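Local coordinates for putative uncharacterized protein (Chaetomium thermophilum var. thermophilum DSM 1495, PDB 5M43), which probably removes phosphate from tyrosine and serine or threonine residues, this chain being the phosphatase domain of the longer protein Yvh1, which is linked to ribosome assembly, at residues D58-E63 with K107-T112; R24-H29 with N46-H51. All coordinates share one frame; numbering follows the deposited sequence. Where two conformers were deposited one is given.

Contact 1 of 2, residues D58-E63 with K107-T112. With NO3 (nitrate ion), chain B.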
# COMPACT_ATOMS: atom_id res chain seq x y z
N ASP A 58 2.99 -8.99 -10.07
CA ASP A 58 4.34 -9.12 -10.58
C ASP A 58 4.72 -7.79 -11.24
O ASP A 58 4.32 -7.51 -12.37
CB ASP A 58 4.40 -10.27 -11.58
CG ASP A 58 5.77 -10.53 -12.09
OD1 ASP A 58 5.88 -11.30 -13.07
OD2 ASP A 58 6.71 -9.93 -11.58
N ILE A 59 5.48 -6.96 -10.53
CA ILE A 59 5.97 -5.71 -11.11
C ILE A 59 7.34 -5.41 -10.56
O ILE A 59 7.65 -5.74 -9.41
CB ILE A 59 5.01 -4.53 -10.84
CG1 ILE A 59 5.42 -3.23 -11.53
CG2 ILE A 59 4.81 -4.29 -9.38
CD1 ILE A 59 4.35 -2.09 -11.40
N ASP A 60 8.17 -4.81 -11.39
CA ASP A 60 9.51 -4.42 -11.03
C ASP A 60 9.55 -2.97 -10.60
O ASP A 60 8.66 -2.17 -10.93
CB ASP A 60 10.47 -4.60 -12.22
CG ASP A 60 11.02 -5.99 -12.33
OD1 ASP A 60 10.55 -6.92 -11.61
OD2 ASP A 60 11.94 -6.16 -13.21
N ASP A 61 10.62 -2.61 -9.90
CA ASP A 61 10.76 -1.23 -9.44
C ASP A 61 11.56 -0.45 -10.47
O ASP A 61 12.76 -0.15 -10.32
CB ASP A 61 11.47 -1.19 -8.08
CG ASP A 61 11.62 0.21 -7.61
OD1 ASP A 61 10.76 1.04 -7.98
OD2 ASP A 61 12.55 0.50 -6.83
N MET A 62 10.88 -0.13 -11.57
CA MET A 62 11.49 0.59 -12.67
C MET A 62 10.51 1.63 -13.17
O MET A 62 9.31 1.42 -13.08
CB MET A 62 11.89 -0.34 -13.82
CG MET A 62 13.06 -1.19 -13.37
SD MET A 62 13.67 -2.03 -14.78
CE MET A 62 12.47 -3.33 -14.91
N GLU A 63 11.05 2.73 -13.69
CA GLU A 63 10.22 3.88 -14.07
C GLU A 63 9.27 3.60 -15.23
O GLU A 63 8.27 4.30 -15.37
CB GLU A 63 11.11 5.07 -14.42
CG GLU A 63 11.91 5.62 -13.24
CD GLU A 63 12.96 6.65 -13.64
OE1 GLU A 63 12.72 7.38 -14.66
OE2 GLU A 63 14.00 6.75 -12.94
N LYS A 107 10.27 0.50 -0.12
CA LYS A 107 10.68 1.85 -0.49
C LYS A 107 9.82 2.41 -1.61
O LYS A 107 9.35 3.55 -1.52
CB LYS A 107 12.16 1.90 -0.95
CG LYS A 107 12.56 3.24 -1.51
CD LYS A 107 14.03 3.17 -1.93
CE LYS A 107 14.45 4.48 -2.52
NZ LYS A 107 15.88 4.35 -3.14
N SER A 108 9.63 1.65 -2.70
CA SER A 108 9.08 2.22 -3.93
C SER A 108 7.77 1.53 -4.34
O SER A 108 6.71 2.17 -4.37
CB SER A 108 10.16 2.12 -5.02
OG SER A 108 9.63 2.66 -6.25
N ARG A 109 7.80 0.23 -4.61
CA ARG A 109 6.58 -0.45 -5.08
C ARG A 109 5.47 -0.43 -4.00
O ARG A 109 4.34 -0.01 -4.27
CB ARG A 109 6.90 -1.88 -5.49
CG ARG A 109 7.54 -1.94 -6.90
CD ARG A 109 8.04 -3.31 -7.13
NE ARG A 109 9.31 -3.51 -6.40
CZ ARG A 109 10.13 -4.53 -6.63
NH1 ARG A 109 9.81 -5.44 -7.56
NH2 ARG A 109 11.31 -4.65 -5.95
N SER A 110 5.77 -0.92 -2.79
CA SER A 110 4.74 -1.01 -1.76
C SER A 110 4.27 0.38 -1.34
O SER A 110 3.09 0.58 -1.02
CB SER A 110 5.26 -1.78 -0.50
OG SER A 110 6.47 -1.19 -0.11
N VAL A 111 5.20 1.34 -1.28
CA VAL A 111 4.86 2.69 -0.86
C VAL A 111 3.92 3.31 -1.88
O VAL A 111 3.02 4.08 -1.51
CB VAL A 111 6.16 3.51 -0.69
CG1 VAL A 111 5.92 5.01 -0.48
CG2 VAL A 111 6.92 3.00 0.55
N THR A 112 4.17 3.07 -3.18
CA THR A 112 3.24 3.57 -4.19
C THR A 112 1.83 3.04 -3.97
O THR A 112 0.84 3.79 -4.07
CB THR A 112 3.78 3.20 -5.57
OG1 THR A 112 5.03 3.86 -5.79
CG2 THR A 112 2.73 3.62 -6.68
N NO3 B . 11.04 -1.62 -3.80
O1 NO3 B . 11.23 -0.77 -2.88
O2 NO3 B . 11.51 -2.78 -3.69
O3 NO3 B . 10.24 -1.34 -4.73
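Arg109 and Ser108 of the phosphate-binding loop clasp the 58-63 loop at two places, Ile59 and Asp61, and this is the tight part of the contact. Arg109 NH1 donates to Ile59 O at 2.9 Å with an N-H...O angle of 157°; the carbonyl oxygen lies 3° out of the guanidinium plane and offers a lone pair. A bend at chi3 (-78°) turns the guanidinium so that its NE and NH2 edge faces the nitrate, NE meeting O3 at 2.9 Å and NH2 meeting O2 at 2.9 Å. Asp61 CB lies over one face of the same group, 3.6 Å from Arg109 NE. Beside it, Ser108 OG donates to Asp61 OD1 at 2.6 Å, approaching from above the carboxylate plane; Asn156 supplies a second donor to that oxygen.

The solvent side is looser. Asp60 points its CB away, and its OD1 stops 4.4 Å from Arg109 NH1, a charge nearby but no salt bridge.

With an alanine in place of Arg109, Ile59 O would probably lose this donor and the anion its two side-chain bonds, and the 58-63 loop could shift there.

Backbone amides hold the rest of the nitrate: Lys107 N and Ser108 N share O1, while Arg109 N joins NE on O3. Six residues after Cys103, Arg109 completes the signature loop of the cysteine phosphatases, so the planar anion probably marks the phosphate site, with Asp61 on the loop that carries the general acid in relatives.

Contact 2 of 2, residues R24-H29 with N46-H51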
# COMPACT_ATOMS: atom_id res chain seq x y z
N ARG A 24 7.45 -14.25 12.78
CA ARG A 24 7.41 -13.56 14.06
C ARG A 24 6.79 -12.17 13.94
O ARG A 24 6.06 -11.73 14.84
CB ARG A 24 8.82 -13.47 14.61
CG ARG A 24 8.85 -13.07 16.06
CD ARG A 24 10.29 -12.82 16.51
NE ARG A 24 11.10 -14.02 16.54
CZ ARG A 24 11.17 -14.88 17.56
NH1 ARG A 24 10.41 -14.72 18.65
NH2 ARG A 24 11.98 -15.92 17.50
N LEU A 25 7.06 -11.46 12.85
CA LEU A 25 6.55 -10.11 12.70
C LEU A 25 5.10 -10.14 12.25
O LEU A 25 4.32 -9.27 12.62
CB LEU A 25 7.39 -9.32 11.66
CG LEU A 25 8.89 -9.18 12.01
CD1 LEU A 25 9.51 -8.20 11.02
CD2 LEU A 25 9.08 -8.70 13.44
N ILE A 26 4.75 -11.08 11.35
CA ILE A 26 3.34 -11.25 11.00
C ILE A 26 2.52 -11.48 12.26
O ILE A 26 1.44 -10.88 12.44
CB ILE A 26 3.24 -12.44 10.02
CG1 ILE A 26 4.07 -12.20 8.72
CG2 ILE A 26 1.80 -12.87 9.83
CD1 ILE A 26 4.00 -10.84 8.11
N LYS A 27 3.01 -12.34 13.16
CA LYS A 27 2.27 -12.63 14.39
C LYS A 27 2.27 -11.44 15.34
O LYS A 27 1.25 -11.15 15.98
CB LYS A 27 2.82 -13.87 15.09
CG LYS A 27 2.46 -15.18 14.34
CD LYS A 27 3.60 -16.20 14.48
CE LYS A 27 3.67 -16.77 15.88
NZ LYS A 27 2.36 -17.45 16.19
N GLU A 28 3.41 -10.72 15.43
CA GLU A 28 3.50 -9.57 16.34
C GLU A 28 2.47 -8.50 16.02
O GLU A 28 1.82 -7.95 16.93
CB GLU A 28 4.90 -8.94 16.26
CG GLU A 28 5.07 -7.69 17.16
CD GLU A 28 6.42 -7.02 17.04
OE1 GLU A 28 7.24 -7.48 16.20
OE2 GLU A 28 6.65 -6.07 17.79
N HIS A 29 2.28 -8.22 14.73
CA HIS A 29 1.35 -7.20 14.30
C HIS A 29 -0.01 -7.76 13.97
O HIS A 29 -0.88 -6.96 13.60
CB HIS A 29 1.94 -6.46 13.07
CG HIS A 29 3.26 -5.82 13.39
ND1 HIS A 29 3.40 -4.92 14.43
CD2 HIS A 29 4.50 -5.96 12.84
CE1 HIS A 29 4.65 -4.54 14.52
NE2 HIS A 29 5.34 -5.13 13.56
N ASN A 46 3.87 -22.69 7.05
CA ASN A 46 4.11 -22.02 8.32
C ASN A 46 2.77 -21.52 8.84
O ASN A 46 2.08 -20.78 8.14
CB ASN A 46 5.11 -20.88 8.15
CG ASN A 46 5.48 -20.23 9.46
OD1 ASN A 46 4.62 -19.92 10.30
ND2 ASN A 46 6.79 -20.04 9.66
N GLU A 47 2.43 -21.92 10.08
CA GLU A 47 1.15 -21.57 10.69
C GLU A 47 0.86 -20.08 10.60
O GLU A 47 -0.29 -19.68 10.48
CB GLU A 47 1.13 -22.03 12.16
CG GLU A 47 2.10 -21.26 13.09
CD GLU A 47 1.49 -20.02 13.76
OE1 GLU A 47 0.30 -19.73 13.55
OE2 GLU A 47 2.22 -19.33 14.51
N ALA A 48 1.90 -19.25 10.67
CA ALA A 48 1.67 -17.81 10.64
C ALA A 48 1.08 -17.37 9.31
O ALA A 48 0.39 -16.34 9.24
CB ALA A 48 3.00 -17.07 10.86
N PHE A 49 1.37 -18.09 8.24
CA PHE A 49 0.89 -17.70 6.92
C PHE A 49 -0.25 -18.54 6.40
O PHE A 49 -0.86 -18.17 5.39
CB PHE A 49 2.04 -17.74 5.89
CG PHE A 49 3.17 -16.76 6.21
CD1 PHE A 49 3.09 -15.45 5.77
CD2 PHE A 49 4.29 -17.16 6.95
CE1 PHE A 49 4.10 -14.52 6.08
CE2 PHE A 49 5.30 -16.25 7.26
CZ PHE A 49 5.23 -14.93 6.80
N ARG A 50 -0.59 -19.65 7.08
CA ARG A 50 -1.49 -20.65 6.51
C ARG A 50 -2.83 -20.05 6.11
O ARG A 50 -3.41 -20.43 5.07
CB ARG A 50 -1.68 -21.79 7.50
CG ARG A 50 -2.90 -22.66 7.21
CD ARG A 50 -2.81 -23.97 7.97
NE ARG A 50 -1.71 -24.79 7.46
CZ ARG A 50 -1.79 -25.54 6.35
NH1 ARG A 50 -2.91 -25.58 5.64
NH2 ARG A 50 -0.74 -26.25 5.96
N HIS A 51 -3.35 -19.11 6.90
CA HIS A 51 -4.67 -18.56 6.58
C HIS A 51 -4.63 -17.09 6.16
O HIS A 51 -5.68 -16.45 6.12
CB HIS A 51 -5.61 -18.75 7.78
CG HIS A 51 -5.83 -20.19 8.15
ND1 HIS A 51 -6.64 -21.04 7.43
CD2 HIS A 51 -5.31 -20.94 9.16
CE1 HIS A 51 -6.62 -22.24 7.98
NE2 HIS A 51 -5.82 -22.21 9.03
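Helix 23-29 meets the short, weakly bonded helix 47-50 in a mixed contact, apolar at Ile26 and ionic at Lys27, near one end of the domain, its centre about 19 Å from that of the chain. The backbones come nearest at Lys27 and Ala48, whose CA atoms are 6.4 Å apart. On the buried side Ile26 crosses Phe49 at about a right angle: Ile26 CG1 lies 3.5 Å from Phe49 CE1 and equally near CZ, approaching the ring obliquely. The other branch, Ile26 CG2, set anti to the backbone N by its torsion, comes 3.8 Å from Ala48 O. Ala23 of the same longer helix and Val42 also touch Phe49.

Outward, the side chain of Lys27 is bent at chi2, chi3 and chi4, which carries its aliphatic part past Ala48 before the amine turns to Glu47. Lys27 CD lies 3.8 Å from Ala48 CB, and Lys27 NZ forms a short salt bridge of 2.5 Å with Glu47 OE2 on its syn lone pair. Asn46 caps the short helix, its OD1 accepting from Ala48 N at 2.8 Å with an N-H...O angle of 159°.

Each helix lies in a connection between parallel strands, 23-29 leading from 12-15 to 33-36 and 47-50 from 33-36 to 53-56. Two such successive crossovers packed against each other are characteristic of an alpha/beta domain like that of the dual-specificity phosphatases.

In the fold
Both contacts are partly buried, but contact 1 lies nearer the middle of the chain, its centre about 10 Å from the chain centre against about 19 Å for contact 2, and their nearest atoms remain about 13 Å apart. They share no segment, although strand 53-56 runs between them: residues 46-51 precede it and residues 58-63 follow it. The chemistry follows the location. Contact 1 joins a loop to the start of helix 109-121 through polar bonds around an anion, consistent with a phosphate-binding site. Contact 2 joins two helices away from the anion by an apolar patch edged with one ion pair, and no ligand takes part.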